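Local coordinates for salicylate 5-hydroxylase, large oxygenase component (Ralstonia sp., PDB 7C8Z), which hydroxylates salicylate at ring position 5 to give gentisate, as the oxygenase component of a multicomponent, NADH-dependent enzyme system that uses dioxygen, at residues 41-46 / 405-410; 226-231 / 392-397. One frame throughout, in Å; residues are numbered along the deposited sequence.

In the fold
Contact 2 involves the middle of helix 387-402, which carries the iron ligand Asp389, and contact 1 the loop that follows it. In contact 2 residues 392-397 lie against residues 226-231, where strand 217-227 of the catalytic-domain sheet ends. In contact 1 residues 405-410 pair with residues 41-46 from near the start of the modelled chain. Along the chain the order is 41-46, 226-231, 392-397, 405-410, so contact 2 is nested inside the loop closed by contact 1. Their centres are 16 Å apart and their nearest atoms about 7 Å, without touching. Both lie at the interface with the second subunit, whose Arg113 meets contact 1 and Met115 contact 2.

Contact 1 of 2, residues 41-46 / 405-410; sequences SSRVPF and THRTVI
Phe46 and His406 form a T-shaped pair in which the imidazole turns its edge to the phenyl face, with the planes at 85° and the centroids 5.4 Å apart. The same face is shared with His406 CB, which makes a CH-pi contact 3.7 Å from the Phe46 ring centroid. At the rim of the ring, near its plane, Thr408 CG2 approaches Phe46 CE1 at 3.5 Å.

The backbones hold these groups in place. Phe46 N donates to His406 O (2.6 Å), Thr408 N to Val44 O, and Ile410 N to Ser42 O (2.9 Å). With OG1 set between its backbone N and carbonyl carbon (chi1 70°), Thr408 adds a weak second bond to Val44 O and keeps its methyl beside Phe46. Further along, Ile410 CD1 meets Val44 CG2 at 3.8 Å and also lies on the carbonyl of Ser41.

On the other flank Arg43 and Arg407 run side by side, their guanidinium planes turned 58° apart. Arg43 NH1 and Arg407 NH2, both donors, come within 3.3 Å. Glu411 forms a salt bridge with Arg43 NE and would offset part of this like charge. His406 CE1 and Arg43 CD lie over opposite faces of the Arg407 guanidinium.

Farther out, Phe46 also meets the ring of Phe400, while helix 427-440 packs on Val44 and Ile410. The second subunit supplies Gly114 against Phe46 and Arg113 against Ile410.

Ser42 faces Ile410 and Pro45 faces Arg407, so the two chains run antiparallel, with a single beta bridge, at Pro45 and Arg407, among their backbone bonds. This short antiparallel pairing of two loops ties the N-terminal arm to the catalytic domain, at a border where, as in other Rieske oxygenases, the Rieske domain of a neighbouring subunit docks.

Contact 2 of 2, residues 226-231 / 392-397; sequences RIPGNW and VIEWSQ
At the helix that carries the iron ligand Asp389, an inverse gamma turn centred on Pro228 packs against Ile393, Glu394 and Gln397, one side of helix 387-402. The Ile227 and Ile393 side chains cross at a slant, their CG2 methyls 3.8 Å apart, the apolar part of the contact. Glu394 extends from the helix with CG anti to the backbone N (chi1 -177°), and its chain passes obliquely across the Pro228 ring, OE2 reaching 3.4 Å from Pro228 CG. Both carboxylate oxygens also have weak polar contacts with a chain of another protein. Gly229, with no side chain, brings its CA to 3.5 Å from Gln397 CB.

These residues sit where strand 217-227 of the antiparallel catalytic-domain sheet gives way to helix 232-238, and Ile393 also packs on Leu233 and Met234 of that helix. The Ile393 side chain is about 8 Å from the bound iron. Gln397 bends at chi2 (62°), bringing OE1 to Asn230 N, which donates across 3.0 Å from above the amide plane, with an angle of 142° at the hydrogen. The Asn230 side chain caps Lys232 N through OD1 and donates through ND2 to His349 O.

Contact 1 of 2, residues 41-46 / 405-410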
ATOM      1  N   SER A  41     -10.079  31.308  20.668  1.00 60.68           N
ATOM      2  CA  SER A  41      -9.923  29.974  20.100  1.00 53.70           C
ATOM      3  C   SER A  41     -11.277  29.276  19.965  1.00 57.30           C
ATOM      4  O   SER A  41     -11.411  28.086  20.271  1.00 59.05           O
ATOM      5  CB  SER A  41      -8.966  29.132  20.946  1.00 56.18           C
ATOM      6  OG  SER A  41      -9.495  28.940  22.248  1.00 55.34           O
ATOM      7  N   SER A  42     -12.294  30.003  19.499  1.00 66.86           N
ATOM      8  CA  SER A  42     -13.606  29.408  19.268  1.00 65.10           C
ATOM      9  C   SER A  42     -13.818  28.983  17.825  1.00 58.71           C
ATOM     10  O   SER A  42     -14.880  28.443  17.499  1.00 49.98           O
ATOM     11  CB  SER A  42     -14.712  30.367  19.694  1.00 61.78           C
ATOM     12  OG  SER A  42     -14.596  30.672  21.070  1.00 78.51           O
ATOM     13  N   ARG A  43     -12.838  29.211  16.955  1.00 48.68           N
ATOM     14  CA  ARG A  43     -12.901  28.761  15.569  1.00 55.08           C
ATOM     15  C   ARG A  43     -11.510  28.277  15.190  1.00 66.54           C
ATOM     16  O   ARG A  43     -10.577  29.082  15.095  1.00 70.13           O
ATOM     17  CB  ARG A  43     -13.372  29.877  14.633  1.00 53.47           C
ATOM     18  CG  ARG A  43     -14.646  30.591  15.076  1.00 61.31           C
ATOM     19  CD  ARG A  43     -15.689  30.643  13.970  1.00 61.18           C
ATOM     20  NE  ARG A  43     -17.025  30.939  14.481  1.00 59.38           N
ATOM     21  CZ  ARG A  43     -17.969  31.577  13.792  1.00 60.96           C
ATOM     22  NH1 ARG A  43     -17.724  31.996  12.557  1.00 56.37           N
ATOM     23  NH2 ARG A  43     -19.160  31.798  14.336  1.00 47.40           N
ATOM     24  N   VAL A  44     -11.367  26.971  14.987  1.00 60.52           N
ATOM     25  CA  VAL A  44     -10.093  26.374  14.594  1.00 49.75           C
ATOM     26  C   VAL A  44     -10.084  26.255  13.074  1.00 47.90           C
ATOM     27  O   VAL A  44     -10.958  25.575  12.517  1.00 52.06           O
ATOM     28  CB  VAL A  44      -9.883  25.003  15.247  1.00 39.76           C
ATOM     29  CG1 VAL A  44      -8.532  24.441  14.861  1.00 34.00           C
ATOM     30  CG2 VAL A  44      -9.997  25.110  16.752  1.00 49.36           C
ATOM     31  N   PRO A  45      -9.126  26.864  12.381  1.00 54.07           N
ATOM     32  CA  PRO A  45      -9.071  26.719  10.924  1.00 46.07           C
ATOM     33  C   PRO A  45      -8.723  25.295  10.528  1.00 47.34           C
ATOM     34  O   PRO A  45      -8.015  24.580  11.241  1.00 48.93           O
ATOM     35  CB  PRO A  45      -7.965  27.694  10.512  1.00 49.26           C
ATOM     36  CG  PRO A  45      -7.106  27.814  11.723  1.00 56.15           C
ATOM     37  CD  PRO A  45      -8.043  27.721  12.893  1.00 61.82           C
ATOM     38  N   PHE A  46      -9.229  24.890   9.362  1.00 51.24           N
ATOM     39  CA  PHE A  46      -8.998  23.525   8.902  1.00 48.69           C
ATOM     40  C   PHE A  46      -7.514  23.241   8.708  1.00 42.28           C
ATOM     41  O   PHE A  46      -7.064  22.116   8.960  1.00 48.60           O
ATOM     42  CB  PHE A  46      -9.759  23.271   7.598  1.00 51.34           C
ATOM     43  CG  PHE A  46     -11.234  23.038   7.783  1.00 49.85           C
ATOM     44  CD1 PHE A  46     -11.834  23.212   9.021  1.00 47.35           C
ATOM     45  CD2 PHE A  46     -12.021  22.645   6.714  1.00 40.94           C
ATOM     46  CE1 PHE A  46     -13.192  23.001   9.184  1.00 45.62           C
ATOM     47  CE2 PHE A  46     -13.374  22.433   6.873  1.00 41.07           C
ATOM     48  CZ  PHE A  46     -13.961  22.612   8.111  1.00 40.62           C
ATOM     49  N   THR A 405      -8.866  25.910   4.011  1.00 53.37           N
ATOM     50  CA  THR A 405      -8.994  27.310   4.406  1.00 45.41           C
ATOM     51  C   THR A 405     -10.176  27.561   5.330  1.00 43.48           C
ATOM     52  O   THR A 405     -10.248  28.633   5.938  1.00 53.63           O
ATOM     53  CB  THR A 405      -9.136  28.226   3.179  1.00 59.85           C
ATOM     54  OG1 THR A 405     -10.052  27.653   2.237  1.00 60.21           O
ATOM     55  CG2 THR A 405      -7.787  28.451   2.512  1.00 58.50           C
ATOM     56  N   HIS A 406     -11.098  26.614   5.447  1.00 43.50           N
ATOM     57  CA  HIS A 406     -12.283  26.800   6.270  1.00 40.65           C
ATOM     58  C   HIS A 406     -11.892  26.665   7.741  1.00 51.22           C
ATOM     59  O   HIS A 406     -10.716  26.534   8.092  1.00 54.65           O
ATOM     60  CB  HIS A 406     -13.367  25.807   5.863  1.00 42.15           C
ATOM     61  CG  HIS A 406     -14.761  26.303   6.086  1.00 46.04           C
ATOM     62  ND1 HIS A 406     -15.116  27.625   5.926  1.00 54.82           N
ATOM     63  CD2 HIS A 406     -15.890  25.654   6.456  1.00 50.79           C
ATOM     64  CE1 HIS A 406     -16.403  27.768   6.186  1.00 51.65           C
ATOM     65  NE2 HIS A 406     -16.897  26.587   6.508  1.00 48.23           N
ATOM     66  N   ARG A 407     -12.890  26.677   8.619  1.00 53.41           N
ATOM     67  CA  ARG A 407     -12.653  26.667  10.052  1.00 43.27           C
ATOM     68  C   ARG A 407     -13.787  25.923  10.736  1.00 42.82           C
ATOM     69  O   ARG A 407     -14.923  25.906  10.251  1.00 59.27           O
ATOM     70  CB  ARG A 407     -12.530  28.092  10.616  1.00 52.84           C
ATOM     71  CG  ARG A 407     -13.858  28.820  10.829  1.00 51.06           C
ATOM     72  CD  ARG A 407     -14.501  29.222   9.507  1.00 49.95           C
ATOM     73  NE  ARG A 407     -15.808  29.854   9.682  1.00 58.55           N
ATOM     74  CZ  ARG A 407     -16.926  29.201   9.984  1.00 65.24           C
ATOM     75  NH1 ARG A 407     -16.912  27.884  10.156  1.00 56.10           N
ATOM     76  NH2 ARG A 407     -18.064  29.867  10.116  1.00 69.50           N
ATOM     77  N   THR A 408     -13.474  25.315  11.872  1.00 44.16           N
ATOM     78  CA  THR A 408     -14.513  24.711  12.686  1.00 49.14           C
ATOM     79  C   THR A 408     -15.148  25.777  13.574  1.00 65.32           C
ATOM     80  O   THR A 408     -14.679  26.915  13.662  1.00 74.16           O
ATOM     81  CB  THR A 408     -13.952  23.573  13.539  1.00 46.64           C
ATOM     82  OG1 THR A 408     -13.103  24.110  14.559  1.00 50.90           O
ATOM     83  CG2 THR A 408     -13.150  22.596  12.684  1.00 45.25           C
ATOM     84  N   VAL A 409     -16.236  25.399  14.234  1.00 65.76           N
ATOM     85  CA  VAL A 409     -16.952  26.287  15.140  1.00 59.33           C
ATOM     86  C   VAL A 409     -17.094  25.535  16.452  1.00 55.06           C
ATOM     87  O   VAL A 409     -17.940  24.641  16.575  1.00 51.71           O
ATOM     88  CB  VAL A 409     -18.323  26.707  14.596  1.00 62.28           C
ATOM     89  CG1 VAL A 409     -18.954  27.754  15.511  1.00 57.12           C
ATOM     90  CG2 VAL A 409     -18.207  27.229  13.170  1.00 57.02           C
ATOM     91  N   ILE A 410     -16.251  25.866  17.425  1.00 55.07           N
ATOM     92  CA  ILE A 410     -16.399  25.278  18.746  1.00 64.38           C
ATOM     93  C   ILE A 410     -16.859  26.385  19.680  1.00 61.86           C
ATOM     94  O   ILE A 410     -16.075  26.936  20.460  1.00 59.08           O
ATOM     95  CB  ILE A 410     -15.086  24.628  19.219  1.00 55.93           C
ATOM     96  CG1 ILE A 410     -13.885  25.494  18.832  1.00 56.99           C
ATOM     97  CG2 ILE A 410     -14.921  23.253  18.603  1.00 49.36           C
ATOM     98  CD1 ILE A 410     -12.591  25.063  19.486  1.00 68.74           C
TER

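Contact 2 of 2, residues 226-231 / 392-397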
ATOM      1  N   ARG A 226      -4.766   2.034  13.944  1.00 29.38           N
ATOM      2  CA  ARG A 226      -4.219   3.139  13.167  1.00 27.93           C
ATOM      3  C   ARG A 226      -5.398   3.970  12.677  1.00 45.91           C
ATOM      4  O   ARG A 226      -6.220   3.484  11.891  1.00 35.58           O
ATOM      5  CB  ARG A 226      -3.381   2.616  12.001  1.00 23.67           C
ATOM      6  CG  ARG A 226      -2.859   3.685  11.058  1.00 30.16           C
ATOM      7  CD  ARG A 226      -1.570   3.219  10.402  1.00 41.44           C
ATOM      8  NE  ARG A 226      -0.569   2.872  11.406  1.00 47.62           N
ATOM      9  CZ  ARG A 226       0.343   1.921  11.251  1.00 37.48           C
ATOM     10  NH1 ARG A 226       0.379   1.217  10.131  1.00 36.40           N
ATOM     11  NH2 ARG A 226       1.212   1.670  12.217  1.00 44.18           N
ATOM     12  N   ILE A 227      -5.496   5.205  13.155  1.00 46.01           N
ATOM     13  CA  ILE A 227      -6.603   6.098  12.826  1.00 36.50           C
ATOM     14  C   ILE A 227      -6.065   7.177  11.894  1.00 28.74           C
ATOM     15  O   ILE A 227      -5.194   7.959  12.298  1.00 37.76           O
ATOM     16  CB  ILE A 227      -7.230   6.715  14.087  1.00 32.96           C
ATOM     17  CG1 ILE A 227      -7.589   5.619  15.091  1.00 31.83           C
ATOM     18  CG2 ILE A 227      -8.471   7.517  13.726  1.00 29.58           C
ATOM     19  CD1 ILE A 227      -8.217   6.133  16.355  1.00 29.29           C
ATOM     20  N   PRO A 228      -6.551   7.264  10.661  1.00 27.24           N
ATOM     21  CA  PRO A 228      -6.029   8.233   9.679  1.00 35.12           C
ATOM     22  C   PRO A 228      -6.603   9.636   9.859  1.00 49.68           C
ATOM     23  O   PRO A 228      -7.307  10.168   8.992  1.00 49.47           O
ATOM     24  CB  PRO A 228      -6.438   7.601   8.339  1.00 30.12           C
ATOM     25  CG  PRO A 228      -7.007   6.246   8.663  1.00 18.86           C
ATOM     26  CD  PRO A 228      -7.488   6.311  10.053  1.00 19.22           C
ATOM     27  N   GLY A 229      -6.308  10.246  11.016  1.00 46.41           N
ATOM     28  CA  GLY A 229      -6.661  11.627  11.264  1.00 37.64           C
ATOM     29  C   GLY A 229      -5.576  12.314  12.072  1.00 46.28           C
ATOM     30  O   GLY A 229      -4.710  11.659  12.660  1.00 39.09           O
ATOM     31  N   ASN A 230      -5.651  13.646  12.121  1.00 31.70           N
ATOM     32  CA  ASN A 230      -4.671  14.400  12.892  1.00 30.73           C
ATOM     33  C   ASN A 230      -4.784  14.050  14.367  1.00 33.41           C
ATOM     34  O   ASN A 230      -5.885  13.940  14.915  1.00 37.28           O
ATOM     35  CB  ASN A 230      -4.860  15.903  12.695  1.00 44.77           C
ATOM     36  CG  ASN A 230      -3.737  16.718  13.315  1.00 39.96           C
ATOM     37  OD1 ASN A 230      -3.805  17.103  14.480  1.00 47.58           O
ATOM     38  ND2 ASN A 230      -2.695  16.982  12.537  1.00 52.30           N
ATOM     39  N   TRP A 231      -3.627  13.910  15.018  1.00 31.49           N
ATOM     40  CA  TRP A 231      -3.593  13.405  16.387  1.00 28.88           C
ATOM     41  C   TRP A 231      -4.400  14.276  17.337  1.00 31.86           C
ATOM     42  O   TRP A 231      -4.997  13.762  18.291  1.00 39.88           O
ATOM     43  CB  TRP A 231      -2.147  13.294  16.860  1.00 50.83           C
ATOM     44  CG  TRP A 231      -1.487  14.621  17.016  1.00 51.14           C
ATOM     45  CD1 TRP A 231      -0.818  15.324  16.056  1.00 46.19           C
ATOM     46  CD2 TRP A 231      -1.443  15.416  18.202  1.00 46.14           C
ATOM     47  NE1 TRP A 231      -0.357  16.509  16.574  1.00 47.91           N
ATOM     48  CE2 TRP A 231      -0.728  16.591  17.891  1.00 45.40           C
ATOM     49  CE3 TRP A 231      -1.941  15.251  19.498  1.00 45.65           C
ATOM     50  CZ2 TRP A 231      -0.497  17.592  18.827  1.00 42.69           C
ATOM     51  CZ3 TRP A 231      -1.709  16.246  20.427  1.00 59.49           C
ATOM     52  CH2 TRP A 231      -0.993  17.403  20.088  1.00 59.91           C
ATOM     53  N   VAL A 392     -15.216   8.819  13.273  1.00 38.13           N
ATOM     54  CA  VAL A 392     -15.493  10.246  13.118  1.00 44.99           C
ATOM     55  C   VAL A 392     -14.197  11.039  13.043  1.00 50.30           C
ATOM     56  O   VAL A 392     -14.146  12.082  12.381  1.00 49.33           O
ATOM     57  CB  VAL A 392     -16.420  10.784  14.231  1.00 40.05           C
ATOM     58  CG1 VAL A 392     -17.713   9.992  14.271  1.00 33.10           C
ATOM     59  CG2 VAL A 392     -15.727  10.792  15.597  1.00 41.90           C
ATOM     60  N   ILE A 393     -13.128  10.566  13.689  1.00 45.33           N
ATOM     61  CA  ILE A 393     -11.853  11.271  13.593  1.00 31.76           C
ATOM     62  C   ILE A 393     -11.312  11.192  12.168  1.00 43.35           C
ATOM     63  O   ILE A 393     -10.873  12.200  11.592  1.00 44.23           O
ATOM     64  CB  ILE A 393     -10.863  10.715  14.631  1.00 28.23           C
ATOM     65  CG1 ILE A 393     -11.246  11.224  16.020  1.00 30.26           C
ATOM     66  CG2 ILE A 393      -9.426  11.103  14.296  1.00 25.76           C
ATOM     67  CD1 ILE A 393     -10.332  10.756  17.108  1.00 39.72           C
ATOM     68  N   GLU A 394     -11.368  10.004  11.563  1.00 54.52           N
ATOM     69  CA  GLU A 394     -10.947   9.875  10.171  1.00 40.05           C
ATOM     70  C   GLU A 394     -11.787  10.763   9.257  1.00 36.46           C
ATOM     71  O   GLU A 394     -11.248  11.485   8.406  1.00 34.80           O
ATOM     72  CB  GLU A 394     -11.036   8.413   9.727  1.00 34.24           C
ATOM     73  CG  GLU A 394     -10.542   8.175   8.313  1.00 48.45           C
ATOM     74  CD  GLU A 394     -10.435   6.701   7.966  1.00 49.50           C
ATOM     75  OE1 GLU A 394     -10.919   5.865   8.758  1.00 50.75           O
ATOM     76  OE2 GLU A 394      -9.860   6.382   6.902  1.00 45.98           O
ATOM     77  N   TRP A 395     -13.113  10.742   9.437  1.00 33.55           N
ATOM     78  CA  TRP A 395     -13.983  11.505   8.543  1.00 37.37           C
ATOM     79  C   TRP A 395     -13.773  13.007   8.715  1.00 50.49           C
ATOM     80  O   TRP A 395     -13.827  13.767   7.738  1.00 56.48           O
ATOM     81  CB  TRP A 395     -15.447  11.119   8.776  1.00 35.02           C
ATOM     82  CG  TRP A 395     -15.696   9.634   8.678  1.00 39.13           C
ATOM     83  CD1 TRP A 395     -14.884   8.705   8.098  1.00 32.05           C
ATOM     84  CD2 TRP A 395     -16.827   8.912   9.186  1.00 37.77           C
ATOM     85  NE1 TRP A 395     -15.435   7.454   8.212  1.00 29.79           N
ATOM     86  CE2 TRP A 395     -16.626   7.552   8.880  1.00 38.88           C
ATOM     87  CE3 TRP A 395     -17.986   9.281   9.872  1.00 46.03           C
ATOM     88  CZ2 TRP A 395     -17.548   6.562   9.225  1.00 36.76           C
ATOM     89  CZ3 TRP A 395     -18.896   8.296  10.217  1.00 44.74           C
ATOM     90  CH2 TRP A 395     -18.673   6.956   9.893  1.00 34.12           C
ATOM     91  N   SER A 396     -13.511  13.451   9.945  1.00 38.50           N
ATOM     92  CA  SER A 396     -13.189  14.852  10.172  1.00 36.87           C
ATOM     93  C   SER A 396     -11.897  15.236   9.466  1.00 50.07           C
ATOM     94  O   SER A 396     -11.800  16.322   8.882  1.00 49.98           O
ATOM     95  CB  SER A 396     -13.081  15.115  11.670  1.00 35.62           C
ATOM     96  OG  SER A 396     -14.283  14.750  12.321  1.00 53.93           O
ATOM     97  N   GLN A 397     -10.890  14.358   9.508  1.00 51.37           N
ATOM     98  CA  GLN A 397      -9.653  14.647   8.788  1.00 40.65           C
ATOM     99  C   GLN A 397      -9.907  14.774   7.290  1.00 44.46           C
ATOM    100  O   GLN A 397      -9.338  15.655   6.626  1.00 49.85           O
ATOM    101  CB  GLN A 397      -8.613  13.565   9.061  1.00 31.38           C
ATOM    102  CG  GLN A 397      -7.277  13.825   8.378  1.00 28.25           C
ATOM    103  CD  GLN A 397      -6.609  15.099   8.855  1.00 28.85           C
ATOM    104  OE1 GLN A 397      -6.717  15.476  10.023  1.00 31.81           O
ATOM    105  NE2 GLN A 397      -5.907  15.769   7.949  1.00 29.63           N
TER